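PDB 4EDP: ABC transporter, substrate-binding protein from Clostridium perfringens, which probably captures a solute outside the cell membrane and delivers it to the membrane-spanning part of an ABC importer. Local coordinates for residues I168-I173 with V213-K218; N139-V144 with A233-D238; Q86-Y91 with S273-L278. One frame throughout, in Å; residues are numbered along the deposited sequence.

Contact 1: I168-I173 with V213-K218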
loop_
_atom_site.group_PDB
_atom_site.type_symbol
_atom_site.label_atom_id
_atom_site.label_comp_id
_atom_site.label_asym_id
_atom_site.label_seq_id
_atom_site.Cartn_x
_atom_site.Cartn_y
_atom_site.Cartn_z
ATOM N N ILE A 168 9.099 17.789 -11.245
ATOM C CA ILE A 168 8.358 16.718 -10.565
ATOM C C ILE A 168 9.220 15.780 -9.730
ATOM O O ILE A 168 10.426 15.669 -9.931
ATOM C CB ILE A 168 7.500 15.832 -11.561
ATOM C CG1 ILE A 168 8.321 14.776 -12.288
ATOM C CG2 ILE A 168 6.706 16.709 -12.565
ATOM C CD1 ILE A 168 7.455 13.852 -13.180
ATOM N N ALA A 169 8.573 15.132 -8.764
ATOM C CA ALA A 169 9.207 14.100 -7.947
ATOM C C ALA A 169 8.359 12.831 -8.080
ATOM O O ALA A 169 7.119 12.907 -8.113
ATOM C CB ALA A 169 9.325 14.520 -6.470
ATOM N N ILE A 170 9.027 11.686 -8.152
ATOM C CA ILE A 170 8.365 10.393 -8.270
ATOM C C ILE A 170 8.971 9.442 -7.223
ATOM O O ILE A 170 10.121 9.604 -6.796
ATOM C CB ILE A 170 8.470 9.802 -9.701
ATOM C CG1 ILE A 170 9.919 9.461 -10.057
ATOM C CG2 ILE A 170 7.864 10.798 -10.742
ATOM C CD1 ILE A 170 10.136 8.919 -11.502
ATOM N N PRO A 171 8.184 8.462 -6.775
ATOM C CA PRO A 171 8.677 7.518 -5.797
ATOM C C PRO A 171 9.729 6.597 -6.381
ATOM O O PRO A 171 9.628 6.186 -7.553
ATOM C CB PRO A 171 7.420 6.715 -5.423
ATOM C CG PRO A 171 6.583 6.776 -6.621
ATOM C CD PRO A 171 6.786 8.180 -7.144
ATOM N N ASP A 172 10.735 6.265 -5.580
ATOM C CA ASP A 172 11.790 5.390 -6.050
ATOM C C ASP A 172 11.259 3.968 -6.192
ATOM O O ASP A 172 10.266 3.583 -5.548
ATOM C CB ASP A 172 12.974 5.388 -5.088
ATOM C CG ASP A 172 14.176 4.686 -5.671
ATOM O OD1 ASP A 172 14.606 5.068 -6.780
ATOM O OD2 ASP A 172 14.673 3.748 -5.022
ATOM N N ILE A 173 11.920 3.193 -7.039
ATOM C CA ILE A 173 11.523 1.804 -7.294
ATOM C C ILE A 173 11.463 0.948 -6.033
ATOM O O ILE A 173 10.653 0.013 -5.964
ATOM C CB ILE A 173 12.465 1.149 -8.332
ATOM C CG1 ILE A 173 11.901 -0.192 -8.814
ATOM C CG2 ILE A 173 13.888 1.014 -7.767
ATOM C CD1 ILE A 173 10.492 -0.075 -9.516
ATOM N N VAL A 213 13.070 15.850 -10.843
ATOM C CA VAL A 213 14.033 16.526 -9.981
ATOM C C VAL A 213 14.697 15.478 -9.123
ATOM O O VAL A 213 15.923 15.490 -8.924
ATOM C CB VAL A 213 13.321 17.548 -9.098
ATOM C CG1 VAL A 213 14.258 18.087 -8.029
ATOM C CG2 VAL A 213 12.772 18.648 -9.967
ATOM N N LYS A 214 13.894 14.580 -8.576
ATOM C CA LYS A 214 14.451 13.465 -7.837
ATOM C C LYS A 214 13.437 12.367 -7.621
ATOM O O LYS A 214 12.220 12.578 -7.741
ATOM C CB LYS A 214 15.004 13.884 -6.483
ATOM C CG LYS A 214 13.952 14.269 -5.476
ATOM C CD LYS A 214 14.590 14.592 -4.127
ATOM C CE LYS A 214 15.337 13.397 -3.540
ATOM N NZ LYS A 214 15.839 13.717 -2.175
ATOM N N THR A 215 13.970 11.180 -7.331
ATOM C CA THR A 215 13.158 10.037 -6.985
ATOM C C THR A 215 13.268 10.095 -5.467
ATOM O O THR A 215 14.337 10.433 -4.928
ATOM C CB THR A 215 13.688 8.733 -7.617
ATOM O OG1 THR A 215 14.995 8.461 -7.116
ATOM C CG2 THR A 215 13.772 8.872 -9.124
ATOM N N TYR A 216 12.178 9.864 -4.756
ATOM C CA TYR A 216 12.209 9.984 -3.318
ATOM C C TYR A 216 11.886 8.675 -2.638
ATOM O O TYR A 216 11.201 7.815 -3.190
ATOM C CB TYR A 216 11.244 11.081 -2.842
ATOM C CG TYR A 216 9.788 10.741 -3.052
ATOM C CD1 TYR A 216 9.077 10.047 -2.084
ATOM C CD2 TYR A 216 9.123 11.103 -4.208
ATOM C CE1 TYR A 216 7.744 9.726 -2.266
ATOM C CE2 TYR A 216 7.781 10.764 -4.407
ATOM C CZ TYR A 216 7.098 10.087 -3.425
ATOM O OH TYR A 216 5.760 9.743 -3.581
ATOM N N SER A 217 12.042 8.745 -1.318
ATOM C CA SER A 217 11.687 7.657 -0.410
ATOM C C SER A 217 10.947 8.179 0.839
ATOM O O SER A 217 10.182 7.442 1.467
ATOM C CB SER A 217 12.933 6.881 -0.004
ATOM O OG SER A 217 13.519 6.260 -1.138
ATOM N N LYS A 218 11.144 9.449 1.186
ATOM C CA LYS A 218 10.511 10.008 2.389
ATOM C C LYS A 218 9.462 11.087 2.145
ATOM O O LYS A 218 9.687 12.045 1.397
ATOM C CB LYS A 218 11.570 10.563 3.350
ATOM C CG LYS A 218 12.547 9.527 3.859
ATOM C CD LYS A 218 13.452 10.090 4.939
ATOM C CE LYS A 218 14.271 11.270 4.458
ATOM N NZ LYS A 218 15.172 11.762 5.552
HETATM O O HOH W 1 16.827 6.412 -8.230
#
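Strand 168-171 and strand 214-216 run parallel with a twist of 38° between their directions, and their backbones are joined by V213 N to I168 O (2.8 Å), Y216 N to I170 O (2.9 Å) and D172 N to Y216 O (2.9 Å), with a weaker bond from I170 N to K214 O.

The side chain that does most here is Y216. Its chi1 of 68° sets CG between the backbone N and the carbonyl carbon, which turns the phenol back across the neighbouring strand instead of out from the sheet. P171 CA then sits over one ring face, 3.9 Å from the ring centroid and offset toward the rim, in a CH-pi contact, while the CD of the same proline lies beside CE2. A169 CB approaches CD2 obliquely at 4.1 Å. Beyond the proline the phenol OH is hydrogen-bonded to V235 O, so the polar tip of this buried ring is satisfied by a third strand.

On the face that carries I170 and T215, CG1 of the isoleucine meets CG2 of the threonine at 4.0 Å. I170 also packs on W346 and M350 of helix 332-350. The threonine hydroxyl and D172 OD1 share a water, 3.0 Å from OG1 and 3.0 Å from OD1; the other carboxylate oxygen, OD2, is held by T174 OG1.

This pairing of parallel neighbours joined through intervening helices, with helices 219-227 and 332-350 packed on the sheet, is consistent with one alpha/beta lobe of the periplasmic-binding-protein fold to which this solute-binding family belongs.

Contact 2: N139-V144 with A233-D238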
loop_
_atom_site.group_PDB
_atom_site.type_symbol
_atom_site.label_atom_id
_atom_site.label_comp_id
_atom_site.label_asym_id
_atom_site.label_seq_id
_atom_site.Cartn_x
_atom_site.Cartn_y
_atom_site.Cartn_z
ATOM N N ASN A 139 -4.252 1.756 0.624
ATOM C CA ASN A 139 -3.719 3.095 0.435
ATOM C C ASN A 139 -3.758 3.379 -1.073
ATOM O O ASN A 139 -3.848 2.440 -1.889
ATOM C CB ASN A 139 -2.261 3.201 0.864
ATOM C CG ASN A 139 -2.038 2.796 2.303
ATOM O OD1 ASN A 139 -2.687 3.309 3.215
ATOM N ND2 ASN A 139 -1.082 1.913 2.517
ATOM N N SER A 140 -3.660 4.649 -1.445
ATOM C CA SER A 140 -3.647 5.022 -2.887
ATOM C C SER A 140 -2.671 6.152 -3.128
ATOM O O SER A 140 -2.094 6.703 -2.189
ATOM C CB SER A 140 -5.026 5.433 -3.407
ATOM O OG SER A 140 -5.515 6.652 -2.835
ATOM N N ILE A 141 -2.495 6.485 -4.401
ATOM C CA ILE A 141 -1.643 7.587 -4.809
ATOM C C ILE A 141 -2.449 8.581 -5.627
ATOM O O ILE A 141 -3.596 8.329 -5.983
ATOM C CB ILE A 141 -0.422 7.120 -5.629
ATOM C CG1 ILE A 141 -0.861 6.252 -6.814
ATOM C CG2 ILE A 141 0.581 6.349 -4.712
ATOM C CD1 ILE A 141 0.275 5.839 -7.713
ATOM N N GLY A 142 -1.842 9.725 -5.882
ATOM C CA GLY A 142 -2.438 10.759 -6.697
ATOM C C GLY A 142 -1.306 11.631 -7.163
ATOM O O GLY A 142 -0.121 11.358 -6.863
ATOM N N ILE A 143 -1.650 12.655 -7.938
ATOM C CA ILE A 143 -0.655 13.632 -8.365
ATOM C C ILE A 143 -0.901 14.875 -7.494
ATOM O O ILE A 143 -1.924 15.566 -7.619
ATOM C CB ILE A 143 -0.778 14.034 -9.837
ATOM C CG1 ILE A 143 -0.741 12.797 -10.752
ATOM C CG2 ILE A 143 0.363 15.018 -10.188
ATOM C CD1 ILE A 143 -0.998 13.111 -12.235
ATOM N N VAL A 144 0.013 15.136 -6.577
ATOM C CA VAL A 144 -0.081 16.313 -5.727
ATOM C C VAL A 144 0.478 17.436 -6.565
ATOM O O VAL A 144 1.614 17.343 -7.055
ATOM C CB VAL A 144 0.708 16.129 -4.427
ATOM C CG1 VAL A 144 0.611 17.419 -3.534
ATOM C CG2 VAL A 144 0.186 14.901 -3.709
ATOM N N ALA A 233 4.868 19.336 -8.920
ATOM C CA ALA A 233 4.051 18.116 -8.848
ATOM C C ALA A 233 4.806 16.902 -8.340
ATOM O O ALA A 233 6.022 16.789 -8.517
ATOM C CB ALA A 233 3.466 17.780 -10.240
ATOM N N ALA A 234 4.085 15.996 -7.691
ATOM C CA ALA A 234 4.677 14.740 -7.239
ATOM C C ALA A 234 3.666 13.602 -7.267
ATOM O O ALA A 234 2.483 13.801 -6.958
ATOM C CB ALA A 234 5.266 14.865 -5.804
ATOM N N VAL A 235 4.111 12.421 -7.672
ATOM C CA VAL A 235 3.266 11.237 -7.578
ATOM C C VAL A 235 3.471 10.831 -6.120
ATOM O O VAL A 235 4.597 10.551 -5.711
ATOM C CB VAL A 235 3.698 10.116 -8.528
ATOM C CG1 VAL A 235 2.942 8.833 -8.226
ATOM C CG2 VAL A 235 3.533 10.549 -9.976
ATOM N N ALA A 236 2.405 10.810 -5.336
ATOM C CA ALA A 236 2.530 10.559 -3.916
ATOM C C ALA A 236 1.282 9.941 -3.296
ATOM O O ALA A 236 0.180 10.069 -3.809
ATOM C CB ALA A 236 2.822 11.866 -3.224
ATOM N N SER A 237 1.481 9.323 -2.141
ATOM C CA SER A 237 0.410 8.668 -1.424
ATOM C C SER A 237 -0.568 9.635 -0.782
ATOM O O SER A 237 -0.276 10.822 -0.589
ATOM C CB SER A 237 1.017 7.806 -0.318
ATOM O OG SER A 237 1.600 8.629 0.701
ATOM N N ASP A 238 -1.734 9.100 -0.442
ATOM C CA ASP A 238 -2.755 9.817 0.285
ATOM C C ASP A 238 -2.173 10.382 1.588
ATOM O O ASP A 238 -2.427 11.544 1.937
ATOM C CB ASP A 238 -3.959 8.897 0.553
ATOM C CG ASP A 238 -3.562 7.474 1.019
ATOM O OD1 ASP A 238 -2.400 7.208 1.401
ATOM O OD2 ASP A 238 -4.460 6.610 1.015
HETATM O O HOH W 2 -4.563 5.249 3.391
#
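I141 and V235 meet at the apolar centre, CD1 of the isoleucine lying 4.0 Å from CG1 of the valine as the two side chains slant across each other. A chi1 of 53° places I141 CG1 between its backbone N and carbonyl carbon, and the extended chain beyond it carries CD1 to the valine. A180, I184 and M181 of helix 178-189 close over this pair. V144 and A236 share the other face, where CG2 touches the alanine CB at 4.0 Å; L222 and F226 of helix 219-227 pack there. On that same face G142, paired with A236, has no side chain to add.

The two backbones run antiparallel, 159° between strand directions. G142 and A236 form one hydrogen-bonded pair, with A236 N to G142 O at 3.0 Å; V144 and A234 form the next, with V144 N to A234 O at 2.8 Å. I141 with S237 and I143 with V235 are the non-hydrogen-bonded pairs. Strand 233-237 also runs parallel to strand 168-171, so it is where the sheet changes from parallel to antiparallel, consistent with the mixed sheets of type II periplasmic-binding-protein lobes.

Toward the polar end the chain of 233-238 leaves the sheet for helix 238-247. S237 is the N-cap, its OG accepting from A240 N. D238 N still donates to S140 O at 3.0 Å, and the carboxylate turns back so that OD2 takes a weak bond from S140 N at 3.2 Å. That oxygen is further bonded to T319 OG1, which is also a partner of S140 OG. Outermost, a water lies 2.7 Å from both N139 OD1 and D238 OD2, while the ND2 of N139 is bonded to N263 OD1.

Contact 3: Q86-Y91 with S273-L278. With ACT (acetate ion), chain E.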
loop_
_atom_site.group_PDB
_atom_site.type_symbol
_atom_site.label_atom_id
_atom_site.label_comp_id
_atom_site.label_asym_id
_atom_site.label_seq_id
_atom_site.Cartn_x
_atom_site.Cartn_y
_atom_site.Cartn_z
ATOM N N GLN A 86 7.359 -19.243 16.182
ATOM C CA GLN A 86 6.173 -19.378 17.044
ATOM C C GLN A 86 5.068 -18.370 16.683
ATOM O O GLN A 86 4.076 -18.224 17.401
ATOM C CB GLN A 86 6.562 -19.182 18.501
ATOM C CG GLN A 86 7.790 -19.988 18.887
ATOM C CD GLN A 86 7.968 -20.119 20.373
ATOM O OE1 GLN A 86 7.220 -20.843 21.033
ATOM N NE2 GLN A 86 9.010 -19.489 20.904
ATOM N N ILE A 87 5.256 -17.679 15.572
ATOM C CA ILE A 87 4.290 -16.692 15.108
ATOM C C ILE A 87 3.020 -17.390 14.581
ATOM O O ILE A 87 3.106 -18.398 13.878
ATOM C CB ILE A 87 4.929 -15.798 14.020
ATOM C CG1 ILE A 87 6.098 -15.003 14.618
ATOM C CG2 ILE A 87 3.902 -14.843 13.418
ATOM C CD1 ILE A 87 6.810 -14.137 13.621
ATOM N N ASP A 88 1.854 -16.847 14.941
ATOM C CA ASP A 88 0.546 -17.368 14.510
ATOM C C ASP A 88 0.006 -16.572 13.307
ATOM O O ASP A 88 -0.464 -17.130 12.310
ATOM C CB ASP A 88 -0.438 -17.305 15.674
ATOM C CG ASP A 88 -0.064 -18.260 16.807
ATOM O OD1 ASP A 88 0.094 -19.474 16.523
ATOM O OD2 ASP A 88 0.023 -17.814 17.977
ATOM N N ILE A 89 0.039 -15.259 13.421
ATOM C CA ILE A 89 -0.414 -14.440 12.303
ATOM C C ILE A 89 0.583 -13.343 12.007
ATOM O O ILE A 89 1.241 -12.823 12.911
ATOM C CB ILE A 89 -1.805 -13.850 12.484
ATOM C CG1 ILE A 89 -1.854 -12.881 13.632
ATOM C CG2 ILE A 89 -2.866 -14.954 12.633
ATOM C CD1 ILE A 89 -3.046 -11.997 13.532
ATOM N N THR A 90 0.655 -12.981 10.731
ATOM C CA THR A 90 1.621 -12.022 10.252
ATOM C C THR A 90 1.030 -10.893 9.427
ATOM O O THR A 90 0.337 -11.128 8.426
ATOM C CB THR A 90 2.653 -12.763 9.376
ATOM O OG1 THR A 90 3.316 -13.778 10.160
ATOM C CG2 THR A 90 3.689 -11.803 8.793
ATOM N N TYR A 91 1.305 -9.674 9.867
ATOM C CA TYR A 91 0.896 -8.447 9.164
ATOM C C TYR A 91 2.069 -7.987 8.279
ATOM O O TYR A 91 3.183 -7.805 8.771
ATOM C CB TYR A 91 0.596 -7.308 10.148
ATOM C CG TYR A 91 -0.735 -7.267 10.870
ATOM C CD1 TYR A 91 -1.004 -8.084 11.953
ATOM C CD2 TYR A 91 -1.698 -6.331 10.514
ATOM C CE1 TYR A 91 -2.223 -7.996 12.637
ATOM C CE2 TYR A 91 -2.903 -6.239 11.180
ATOM C CZ TYR A 91 -3.162 -7.077 12.245
ATOM O OH TYR A 91 -4.350 -6.972 12.913
ATOM N N SER A 273 1.795 -22.390 12.677
ATOM C CA SER A 273 0.930 -22.054 13.805
ATOM C C SER A 273 0.229 -23.259 14.413
ATOM O O SER A 273 -0.229 -24.150 13.700
ATOM C CB SER A 273 -0.146 -21.060 13.382
ATOM O OG SER A 273 -1.021 -20.790 14.462
ATOM N N LYS A 274 0.140 -23.249 15.741
ATOM C CA LYS A 274 -0.533 -24.280 16.515
ATOM C C LYS A 274 -1.803 -23.691 17.137
ATOM O O LYS A 274 -2.348 -24.239 18.087
ATOM C CB LYS A 274 0.402 -24.803 17.616
ATOM C CG LYS A 274 1.743 -25.324 17.102
ATOM C CD LYS A 274 1.568 -26.440 16.062
ATOM C CE LYS A 274 2.917 -27.061 15.639
ATOM N NZ LYS A 274 3.823 -26.095 14.948
ATOM N N ASN A 275 -2.263 -22.563 16.592
ATOM C CA ASN A 275 -3.456 -21.874 17.070
ATOM C C ASN A 275 -4.253 -21.339 15.872
ATOM O O ASN A 275 -4.707 -20.203 15.874
ATOM C CB ASN A 275 -3.028 -20.685 17.937
ATOM C CG ASN A 275 -2.209 -21.099 19.148
ATOM O OD1 ASN A 275 -2.693 -21.818 20.020
ATOM N ND2 ASN A 275 -0.977 -20.601 19.232
ATOM N N LYS A 276 -4.441 -22.155 14.849
ATOM C CA LYS A 276 -5.117 -21.671 13.633
ATOM C C LYS A 276 -6.589 -21.288 13.780
ATOM O O LYS A 276 -7.042 -20.324 13.161
ATOM C CB LYS A 276 -4.891 -22.648 12.484
ATOM C CG LYS A 276 -3.415 -22.726 12.101
ATOM C CD LYS A 276 -3.174 -23.656 10.931
ATOM C CE LYS A 276 -1.720 -23.678 10.546
ATOM N NZ LYS A 276 -1.497 -24.640 9.418
ATOM N N ASP A 277 -7.354 -22.009 14.594
ATOM C CA ASP A 277 -8.760 -21.637 14.762
ATOM C C ASP A 277 -8.867 -20.209 15.291
ATOM O O ASP A 277 -9.665 -19.417 14.781
ATOM C CB ASP A 277 -9.484 -22.604 15.689
ATOM C CG ASP A 277 -9.700 -23.950 15.052
ATOM O OD1 ASP A 277 -9.669 -24.022 13.805
ATOM O OD2 ASP A 277 -9.918 -24.925 15.788
ATOM N N LEU A 278 -8.048 -19.884 16.293
ATOM C CA LEU A 278 -8.032 -18.551 16.882
ATOM C C LEU A 278 -7.520 -17.529 15.846
ATOM O O LEU A 278 -7.983 -16.381 15.801
ATOM C CB LEU A 278 -7.125 -18.537 18.119
ATOM C CG LEU A 278 -7.137 -17.290 18.998
ATOM C CD1 LEU A 278 -8.500 -17.120 19.661
ATOM C CD2 LEU A 278 -6.042 -17.361 20.069
HETATM C C ACT E . -5.536 -3.724 12.107
HETATM O O ACT E . -5.885 -4.923 12.287
HETATM O OXT ACT E . -6.354 -2.988 11.494
HETATM C CH3 ACT E . -4.226 -3.179 12.598
HETATM O O HOH W 3 1.914 -21.568 17.211
#
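D88 points its carboxylate into a small cradle made by S273 and N275, and the two donors differ in the side of OD1 they use. The serine hydroxyl donates from the anti side, 2.7 Å from OG to OD1, whereas the amide ND2 of N275 comes to the same oxygen from the syn side at 3.1 Å. The syn approach lies 31° out of the carboxylate plane, and the carboxylate and amide planes are turned 75° apart, so the two flat groups cross instead of lying in one plane. The same ND2 leans weakly toward OD2 at 3.2 Å.

S273 can serve because its OG is anti to the backbone N (chi1 177°), which directs it at D88 and leaves it placed to accept from N275 N at 3.0 Å. This is an ST turn, and it leads into helix 276-286, for which N275 is the N-cap residue without a side-chain capping bond. The carboxylate thus joins the entry of strand 89-93 to the start of that helix; its OD2 also accepts from V38 N of the neighbouring parallel strand. A water bridges D88 OD1 and K274 N, adding a third donor to this oxygen.

Farther along the strand, Y91 OH donates to O of an acetate ion at 2.6 Å, the oxygen lying at the ring edge, in plane. The acetate was probably carried over from crystallisation.

Overall arrangement
Contacts 1 and 2 are adjoining seams of one sheet region: strand 233-237 of contact 2 pairs in parallel with strand 168-171 of contact 1, and their centres are about 11 Å apart. Contacts 2 and 3 are buried, contact 1 only partly. Contact 2 is built on antiparallel backbone pairing with small aliphatic contacts and a polar end, while contact 1 mixes an aromatic face with a water-bridged polar edge. Contact 3 lies on the opposite side of the chain's centre, its centre about 37 and 35 Å from those of contacts 1 and 2. There a strand entry meets a helix start through a shared carboxylate oxygen rather than backbone pairing. The segments of contact 3 close a chain loop that contains both other contacts.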